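PDB 5JVK: uncharacterized protein from Bacteroides cellulosilyticus, which probably hydrolyses O-glycosidic bonds, being a family 39 glycoside hydrolase of a gut symbiont. Local coordinates for residues Val150-Glu153 / His154-Gln157; Tyr175-Ala178 / Ile179-Pro182; Asn326-Ser329 / Asp330-Leu334; Ala459-Val463 / Asp464-Leu468. All coordinates share one frame; numbering follows the deposited sequence.

Contact 1 of 4, residues Val150-Glu153 / His154-Gln157; sequences VMPE and HMYQ
Gln157 N gives its hydrogen to Glu153 O at 3.2 Å, a nearly straight bond (164° at the hydrogen) that reaches the oxygen in the carbonyl plane and sets the first turn of the helix 153-164. Just upstream, Met155 N makes a weak, bent bond to Pro152 O. On the same turn the arms of Glu153 and Gln157 cross at about a right angle, Glu153 OE1 lying 3.8 Å from Gln157 CG, a contact of aliphatic carbon with carboxylate. Pro152 and His154 run side by side, and Pro152 CB meets the imidazole at His154 CD2, 3.6 Å away. The main side-chain contact joins Met151 to Tyr156. With Met151 CG anti to its own nitrogen (chi1 -175°), the methionine reaches across the phenol, and Met151 CG sits over one face, offset toward the rim, 3.8 Å from the centroid of the Tyr156 ring. Met151 CB comes within 3.5 Å of Tyr156 OH. Bends at chi2 and chi3 carry the sulfur higher above the same ring, 5.4 Å from Met151 SD to the Tyr156 centroid, a Met-aromatic contact at a distance, and Met151 SD also packs on Met155 CB at 3.7 Å. Tyr156 OH is hydrogen-bonded to Glu210 of helix 194-211, which Met151 also touches. A leucine in place of Tyr156 would probably leave Glu210 without that partner and Met151 CG without a ring face to rest on. The tyrosine thus joins apolar packing and a polar link to one neighbouring helix.

Contact 2 of 4, residues Tyr175-Ala178 / Ile179-Pro182; sequences YANA and IAYP
Asn177, Ala178 and Ile179, the residues most covered here, form a tight turn in which Asn177 reaches forward over the next four residues. Its carbonyl closes the turn: Tyr181 N donates to Asn177 O at 3.1 Å, nearly straight (164°) and in the carbonyl plane. The side chain adds a second, weak bond, Ala180 N to Asn177 OD1 at 3.5 Å. With CG anti to the backbone nitrogen (chi1 -170°), the amide lies alongside Ala180, and Asn177 ND2 comes to 3.3 Å from Ala180 CB. That nitrogen has its own partner in the carbonyl oxygen of Glu143, while the Glu143 carboxylate takes the hydroxyl of Tyr181. Ile179 puts CB 4.0 Å from Asn177 OD1, and its side chain also touches Glu140 of helix 139-142. Ala178 O faces Pro182: Pro182 CD lies 3.6 Å from that oxygen, and the proline nitrogen has no hydrogen to give, so the helical bonding stops after one turn. A leucine replacing Asn177 would probably lose both amide links, leaving Ala180 N and the Glu143 carbonyl without these mates and the loop less firmly tied to Glu143. Helical backbone angles from Ala178 to Ala180, closed by the bond between residues four apart, make this an alpha turn, set in the loop that follows barrel strand 168-174 of a (beta/alpha)8 barrel.

Contact 3 of 4, residues Asn326-Ser329 / Asp330-Leu334; sequences NLRS and DKKEL
Asp330 turns its carboxylate back onto Arg328, forming a salt bridge from Asp330 OD2 to Arg328 NH1 at 2.8 Å. The two flat groups are steeply turned, their planes 80° apart, and NH1 is the nitrogen that meets the carboxylate. Chi1 of 66° sets the Asp330 carboxylate between its own nitrogen and carbonyl carbon, where OD1 also accepts from Lys332 N at 3.2 Å, from above the carboxylate plane; this is an Asx turn. Lys331 follows with a left-handed backbone (phi 66°) and closes the type I beta turn that starts at Arg328, Lys331 N donating to Arg328 O at 2.9 Å. Its aliphatic chain crosses Leu327 at about a right angle. Lys332 returns the backbone pairing: Arg328 N donates to Lys332 O at 3.2 Å, and the pair of bonds, with the left-handed residue between, matches a type I turn followed by a G1 beta bulge. Lys332 CB lies at the edge of the guanidinium, near its plane. Glu333 offers its backbone to Leu327, whose CD2 is 3.9 Å from Glu333 CA. Leu334 is buried, and its CD2 touches Arg328 CD at 3.9 Å, the two chains crossing at about a right angle. A water ties the ends together, accepting from Leu334 N at 2.8 Å and donating to Asn326 O at 2.9 Å. Arg328 NH2 also bonds the carbonyl of Asp280, whose carboxylate takes the Ser329 hydroxyl. Held by an acid at NH1 and a carbonyl at NH2, the guanidinium is probably fixed in its rotation and its charge partly offset.

Contact 4 of 4, residues Ala459-Val463 / Asp464-Leu468; sequences APTDV and DKLRL
Two successive backbone bonds between residues three apart, Lys465 N to Asp462 O at 3.2 Å and Leu466 N to Val463 O at 3.3 Å, wind residues 462-466 into a short 3-10 turn. Leu466 folds back over the start of this turn, its CG anti to the carbonyl carbon (chi1 -70°). Leu466 CG then lies 3.5 Å from Asp462 O; its CD1 lies near the carbonyl oxygens of both Asp462 and Thr461, while CD2 is 4.2 Å from Thr461 CB. From the other branch, Thr461 CG2 meets Lys465 CB at 4.0 Å, the two side chains crossing at about a right angle. Asp462 and the extended Lys465 lie alongside each other, pointing the same way, but Asp462 OD2 and Lys465 NZ, at 4.1 Å, are too far apart for a salt bridge. Asp464 swings back so that its OD1 touches Asp462 CB at 3.3 Å. This brings the two carboxylates near each other, with 4.6 Å between Asp462 OD2 and Asp464 OD1, and the lysine probably eases their repulsion. Thr461 OG1 has a weak bond to the hydroxyl of Tyr443, and Val463 packs on Leu478 and Val480. The turn leads from strand 453-458 into strand 466-469, which pairs antiparallel with strands 494-498 and 475-476 in the C-terminal antiparallel sheet.

In the fold
Contacts 1, 2 and 3 belong to the (beta/alpha)8 barrel, and contact 4 to the separate antiparallel sheet that follows it. Contacts 1 and 2 are the nearest pair, centres about 19 Å apart and nearest atoms about 10 Å; Glu143, in the chain between helix 139-142 and Val150, holds the turn of contact 2. Contact 2 follows the C-terminal end of strand 168-174, on the face where (beta/alpha)8 glycoside hydrolases usually carry their active site, and Tyr175 there binds a glycerol, probably from the crystallisation liquor. Contact 3, about 34 Å from either between centres, leads into strand 335-341 at the other end of the barrel. Contact 4 is about 61 Å from contact 2, centre to centre.

Contact 1 of 4, residues Val150-Glu153 / His154-Gln157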
# COMPACT_ATOMS: atom_id res chain seq x y z
N VAL A 150 -3.21 1.39 29.72
CA VAL A 150 -3.81 2.59 29.14
C VAL A 150 -3.77 2.49 27.60
O VAL A 150 -2.83 1.93 27.05
CB VAL A 150 -3.11 3.89 29.62
CG1 VAL A 150 -1.66 3.95 29.15
CG2 VAL A 150 -3.88 5.13 29.18
N MET A 151 -4.80 3.02 26.94
CA MET A 151 -4.87 3.07 25.48
C MET A 151 -4.41 4.46 25.03
O MET A 151 -5.07 5.45 25.35
CB MET A 151 -6.30 2.80 25.01
CG MET A 151 -6.49 2.71 23.50
SD MET A 151 -5.48 1.46 22.69
CE MET A 151 -6.06 -0.04 23.46
N PRO A 152 -3.28 4.55 24.29
CA PRO A 152 -2.79 5.87 23.85
C PRO A 152 -3.76 6.63 22.95
O PRO A 152 -4.60 6.01 22.29
CB PRO A 152 -1.50 5.54 23.09
CG PRO A 152 -1.07 4.22 23.60
CD PRO A 152 -2.33 3.48 23.91
N GLU A 153 -3.64 7.95 22.92
CA GLU A 153 -4.56 8.81 22.17
C GLU A 153 -4.50 8.57 20.66
O GLU A 153 -5.53 8.58 19.99
CB GLU A 153 -4.29 10.30 22.49
CG GLU A 153 -5.20 11.31 21.78
CD GLU A 153 -6.69 11.06 21.98
OE1 GLU A 153 -7.47 11.38 21.06
OE2 GLU A 153 -7.09 10.55 23.05
N HIS A 154 -3.29 8.34 20.13
CA HIS A 154 -3.12 8.08 18.70
C HIS A 154 -3.88 6.83 18.20
O HIS A 154 -4.32 6.81 17.05
CB HIS A 154 -1.64 8.05 18.28
CG HIS A 154 -0.85 6.91 18.85
ND1 HIS A 154 -0.69 5.71 18.18
CD2 HIS A 154 -0.16 6.78 20.01
CE1 HIS A 154 0.06 4.90 18.91
NE2 HIS A 154 0.40 5.53 20.02
N MET A 155 -4.07 5.83 19.07
CA MET A 155 -4.84 4.64 18.71
C MET A 155 -6.32 4.92 18.44
O MET A 155 -6.87 4.44 17.45
CB MET A 155 -4.73 3.55 19.78
CG MET A 155 -3.46 2.72 19.67
SD MET A 155 -3.35 1.75 18.15
CE MET A 155 -4.74 0.64 18.35
N TYR A 156 -6.95 5.69 19.33
CA TYR A 156 -8.34 6.13 19.13
C TYR A 156 -8.48 6.99 17.87
O TYR A 156 -9.46 6.86 17.14
CB TYR A 156 -8.87 6.90 20.35
CG TYR A 156 -9.07 6.05 21.60
CD1 TYR A 156 -9.94 4.95 21.59
CD2 TYR A 156 -8.40 6.35 22.79
CE1 TYR A 156 -10.13 4.18 22.73
CE2 TYR A 156 -8.59 5.58 23.94
CZ TYR A 156 -9.45 4.50 23.90
OH TYR A 156 -9.65 3.73 25.03
N GLN A 157 -7.50 7.86 17.63
CA GLN A 157 -7.44 8.70 16.42
C GLN A 157 -7.36 7.86 15.14
O GLN A 157 -8.13 8.09 14.20
CB GLN A 157 -6.26 9.68 16.48
CG GLN A 157 -6.44 10.82 17.47
CD GLN A 157 -5.23 11.74 17.53
OE1 GLN A 157 -4.16 11.35 18.01
NE2 GLN A 157 -5.39 12.98 17.06

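Contact 2 of 4, residues Tyr175-Ala178 / Ile179-Pro182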
# COMPACT_ATOMS: atom_id res chain seq x y z
N TYR A 175 7.84 -4.07 20.34
CA TYR A 175 8.99 -3.39 20.95
C TYR A 175 9.05 -3.55 22.48
O TYR A 175 8.02 -3.62 23.16
CB TYR A 175 9.08 -1.92 20.52
CG TYR A 175 9.12 -1.74 19.01
CD1 TYR A 175 10.08 -2.40 18.23
CD2 TYR A 175 8.21 -0.90 18.35
CE1 TYR A 175 10.12 -2.24 16.85
CE2 TYR A 175 8.25 -0.74 16.97
CZ TYR A 175 9.20 -1.41 16.22
OH TYR A 175 9.24 -1.24 14.86
N ALA A 176 10.27 -3.62 23.01
CA ALA A 176 10.51 -4.03 24.40
C ALA A 176 10.05 -2.98 25.42
O ALA A 176 10.31 -1.79 25.25
CB ALA A 176 11.98 -4.35 24.60
N ASN A 177 9.37 -3.45 26.46
CA ASN A 177 8.91 -2.62 27.57
C ASN A 177 9.83 -2.82 28.79
O ASN A 177 9.46 -3.44 29.79
CB ASN A 177 7.45 -2.97 27.90
CG ASN A 177 6.81 -2.00 28.88
OD1 ASN A 177 7.37 -0.95 29.22
ND2 ASN A 177 5.61 -2.33 29.34
N ALA A 178 11.04 -2.26 28.69
CA ALA A 178 12.04 -2.35 29.76
C ALA A 178 11.68 -1.53 31.01
O ALA A 178 12.18 -1.82 32.11
CB ALA A 178 13.40 -1.94 29.24
N ILE A 179 10.82 -0.52 30.85
CA ILE A 179 10.36 0.32 31.97
C ILE A 179 9.54 -0.52 32.96
O ILE A 179 9.80 -0.49 34.16
CB ILE A 179 9.55 1.55 31.47
CG1 ILE A 179 10.46 2.50 30.66
CG2 ILE A 179 8.94 2.31 32.65
CD1 ILE A 179 9.70 3.50 29.81
N ALA A 180 8.57 -1.27 32.44
CA ALA A 180 7.71 -2.12 33.27
C ALA A 180 8.44 -3.38 33.76
O ALA A 180 8.36 -3.72 34.94
CB ALA A 180 6.45 -2.51 32.51
N TYR A 181 9.13 -4.06 32.85
CA TYR A 181 9.80 -5.34 33.13
C TYR A 181 11.30 -5.24 32.84
O TYR A 181 11.78 -5.76 31.82
CB TYR A 181 9.17 -6.46 32.29
CG TYR A 181 7.69 -6.64 32.52
CD1 TYR A 181 7.21 -7.58 33.43
CD2 TYR A 181 6.76 -5.86 31.83
CE1 TYR A 181 5.84 -7.74 33.64
CE2 TYR A 181 5.40 -6.01 32.04
CZ TYR A 181 4.94 -6.95 32.94
OH TYR A 181 3.59 -7.10 33.14
N PRO A 182 12.07 -4.58 33.74
CA PRO A 182 13.51 -4.41 33.50
C PRO A 182 14.34 -5.70 33.49
O PRO A 182 15.42 -5.72 32.90
CB PRO A 182 13.95 -3.48 34.63
CG PRO A 182 12.94 -3.67 35.71
CD PRO A 182 11.65 -3.97 35.01

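Contact 3 of 4, residues Asn326-Ser329 / Asp330-Leu334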
# COMPACT_ATOMS: atom_id res chain seq x y z
N ASN A 326 0.12 -27.65 5.23
CA ASN A 326 0.44 -27.70 6.66
C ASN A 326 -0.65 -27.00 7.47
O ASN A 326 -0.43 -25.94 8.06
CB ASN A 326 1.81 -27.08 6.94
CG ASN A 326 2.94 -27.80 6.22
OD1 ASN A 326 3.66 -28.60 6.82
ND2 ASN A 326 3.09 -27.53 4.93
N LEU A 327 -1.82 -27.63 7.50
CA LEU A 327 -2.99 -27.07 8.18
C LEU A 327 -2.86 -27.13 9.70
O LEU A 327 -1.99 -27.83 10.24
CB LEU A 327 -4.26 -27.82 7.76
CG LEU A 327 -4.63 -27.81 6.27
CD1 LEU A 327 -5.78 -28.77 6.01
CD2 LEU A 327 -4.99 -26.41 5.80
N ARG A 328 -3.72 -26.39 10.39
CA ARG A 328 -3.83 -26.45 11.85
C ARG A 328 -4.54 -27.73 12.28
O ARG A 328 -5.08 -28.46 11.43
CB ARG A 328 -4.60 -25.24 12.38
CG ARG A 328 -3.96 -23.89 12.09
CD ARG A 328 -4.85 -22.76 12.56
NE ARG A 328 -4.78 -22.58 14.01
CZ ARG A 328 -5.82 -22.38 14.83
NH1 ARG A 328 -7.08 -22.33 14.39
NH2 ARG A 328 -5.59 -22.24 16.13
N SER A 329 -4.57 -28.00 13.59
CA SER A 329 -5.28 -29.16 14.15
C SER A 329 -6.77 -29.14 13.83
O SER A 329 -7.34 -30.16 13.44
CB SER A 329 -5.08 -29.23 15.67
OG SER A 329 -3.72 -29.45 15.98
N ASP A 330 -7.38 -27.96 13.96
CA ASP A 330 -8.78 -27.74 13.54
C ASP A 330 -8.99 -27.61 12.01
O ASP A 330 -10.07 -27.23 11.56
CB ASP A 330 -9.40 -26.54 14.29
CG ASP A 330 -8.76 -25.19 13.94
OD1 ASP A 330 -7.86 -25.13 13.07
OD2 ASP A 330 -9.16 -24.18 14.55
N LYS A 331 -7.94 -27.91 11.23
CA LYS A 331 -7.93 -27.90 9.76
C LYS A 331 -8.11 -26.52 9.10
O LYS A 331 -8.27 -26.44 7.88
CB LYS A 331 -8.94 -28.92 9.20
CG LYS A 331 -8.68 -30.37 9.61
CD LYS A 331 -7.44 -30.93 8.92
CE LYS A 331 -7.36 -32.45 9.02
NZ LYS A 331 -6.90 -32.90 10.36
N LYS A 332 -8.06 -25.44 9.88
CA LYS A 332 -8.10 -24.09 9.33
C LYS A 332 -6.73 -23.79 8.73
O LYS A 332 -5.70 -24.20 9.26
CB LYS A 332 -8.45 -23.04 10.40
CG LYS A 332 -9.81 -23.22 11.06
CD LYS A 332 -10.97 -22.91 10.12
CE LYS A 332 -12.29 -23.39 10.70
NZ LYS A 332 -13.40 -23.35 9.71
N GLU A 333 -6.74 -23.09 7.60
CA GLU A 333 -5.53 -22.73 6.89
C GLU A 333 -4.94 -21.47 7.51
O GLU A 333 -5.68 -20.54 7.82
CB GLU A 333 -5.88 -22.50 5.42
CG GLU A 333 -4.68 -22.37 4.51
CD GLU A 333 -5.07 -22.52 3.05
OE1 GLU A 333 -5.02 -21.51 2.32
OE2 GLU A 333 -5.44 -23.64 2.65
N LEU A 334 -3.62 -21.43 7.69
CA LEU A 334 -2.95 -20.22 8.15
C LEU A 334 -2.96 -19.17 7.04
O LEU A 334 -2.54 -19.45 5.91
CB LEU A 334 -1.51 -20.49 8.58
CG LEU A 334 -1.25 -21.33 9.83
CD1 LEU A 334 0.25 -21.52 10.01
CD2 LEU A 334 -1.86 -20.69 11.07
O HOH W 1 -1.74 -23.42 7.32

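Contact 4 of 4, residues Ala459-Val463 / Asp464-Leu468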
# COMPACT_ATOMS: atom_id res chain seq x y z
N ALA A 459 -7.88 -9.21 -30.88
CA ALA A 459 -9.00 -8.61 -30.16
C ALA A 459 -9.86 -9.68 -29.47
O ALA A 459 -10.62 -10.38 -30.14
CB ALA A 459 -9.85 -7.77 -31.11
N PRO A 460 -9.74 -9.80 -28.12
CA PRO A 460 -10.43 -10.89 -27.42
C PRO A 460 -11.95 -10.67 -27.29
O PRO A 460 -12.71 -11.63 -27.37
CB PRO A 460 -9.74 -10.90 -26.05
CG PRO A 460 -9.28 -9.51 -25.84
CD PRO A 460 -9.05 -8.89 -27.19
N THR A 461 -12.35 -9.41 -27.09
CA THR A 461 -13.74 -8.97 -27.20
C THR A 461 -13.82 -8.14 -28.49
O THR A 461 -12.79 -7.80 -29.07
CB THR A 461 -14.14 -8.11 -25.98
OG1 THR A 461 -13.55 -8.65 -24.78
CG2 THR A 461 -15.66 -8.05 -25.80
N ASP A 462 -15.04 -7.83 -28.93
CA ASP A 462 -15.23 -6.91 -30.07
C ASP A 462 -14.66 -5.52 -29.76
O ASP A 462 -14.63 -5.09 -28.61
CB ASP A 462 -16.71 -6.79 -30.45
CG ASP A 462 -17.30 -8.09 -30.98
OD1 ASP A 462 -16.56 -8.89 -31.60
OD2 ASP A 462 -18.51 -8.31 -30.78
N VAL A 463 -14.24 -4.83 -30.81
CA VAL A 463 -13.50 -3.56 -30.68
C VAL A 463 -14.38 -2.43 -30.13
O VAL A 463 -13.92 -1.62 -29.33
CB VAL A 463 -12.85 -3.17 -32.03
CG1 VAL A 463 -12.21 -1.79 -31.96
CG2 VAL A 463 -11.80 -4.21 -32.42
N ASP A 464 -15.64 -2.38 -30.56
CA ASP A 464 -16.62 -1.42 -30.04
C ASP A 464 -17.01 -1.62 -28.57
O ASP A 464 -17.57 -0.71 -27.96
CB ASP A 464 -17.88 -1.38 -30.92
CG ASP A 464 -18.67 -2.69 -30.90
OD1 ASP A 464 -18.06 -3.77 -30.73
OD2 ASP A 464 -19.91 -2.64 -31.09
N LYS A 465 -16.71 -2.80 -28.00
CA LYS A 465 -16.91 -3.07 -26.57
C LYS A 465 -15.65 -2.90 -25.70
O LYS A 465 -15.59 -3.41 -24.59
CB LYS A 465 -17.46 -4.50 -26.38
CG LYS A 465 -18.79 -4.76 -27.07
CD LYS A 465 -19.27 -6.18 -26.81
CE LYS A 465 -20.51 -6.51 -27.64
NZ LYS A 465 -20.90 -7.94 -27.52
N LEU A 466 -14.65 -2.16 -26.20
CA LEU A 466 -13.39 -1.96 -25.48
C LEU A 466 -13.02 -0.48 -25.33
O LEU A 466 -13.19 0.30 -26.27
CB LEU A 466 -12.25 -2.71 -26.17
CG LEU A 466 -12.29 -4.24 -26.10
CD1 LEU A 466 -11.23 -4.85 -27.01
CD2 LEU A 466 -12.10 -4.74 -24.67
N ARG A 467 -12.54 -0.12 -24.15
CA ARG A 467 -11.91 1.18 -23.88
C ARG A 467 -10.48 0.94 -23.42
O ARG A 467 -10.24 0.03 -22.62
CB ARG A 467 -12.66 1.93 -22.79
CG ARG A 467 -13.87 2.73 -23.26
CD ARG A 467 -14.26 3.76 -22.20
NE ARG A 467 -14.49 3.14 -20.89
CZ ARG A 467 -14.39 3.75 -19.71
NH1 ARG A 467 -14.04 5.04 -19.60
NH2 ARG A 467 -14.63 3.05 -18.59
N LEU A 468 -9.55 1.75 -23.91
CA LEU A 468 -8.14 1.67 -23.50
C LEU A 468 -7.82 2.77 -22.50
O LEU A 468 -7.96 3.95 -22.81
CB LEU A 468 -7.23 1.79 -24.72
CG LEU A 468 -5.72 1.72 -24.50
CD1 LEU A 468 -5.31 0.40 -23.86
CD2 LEU A 468 -5.00 1.93 -25.82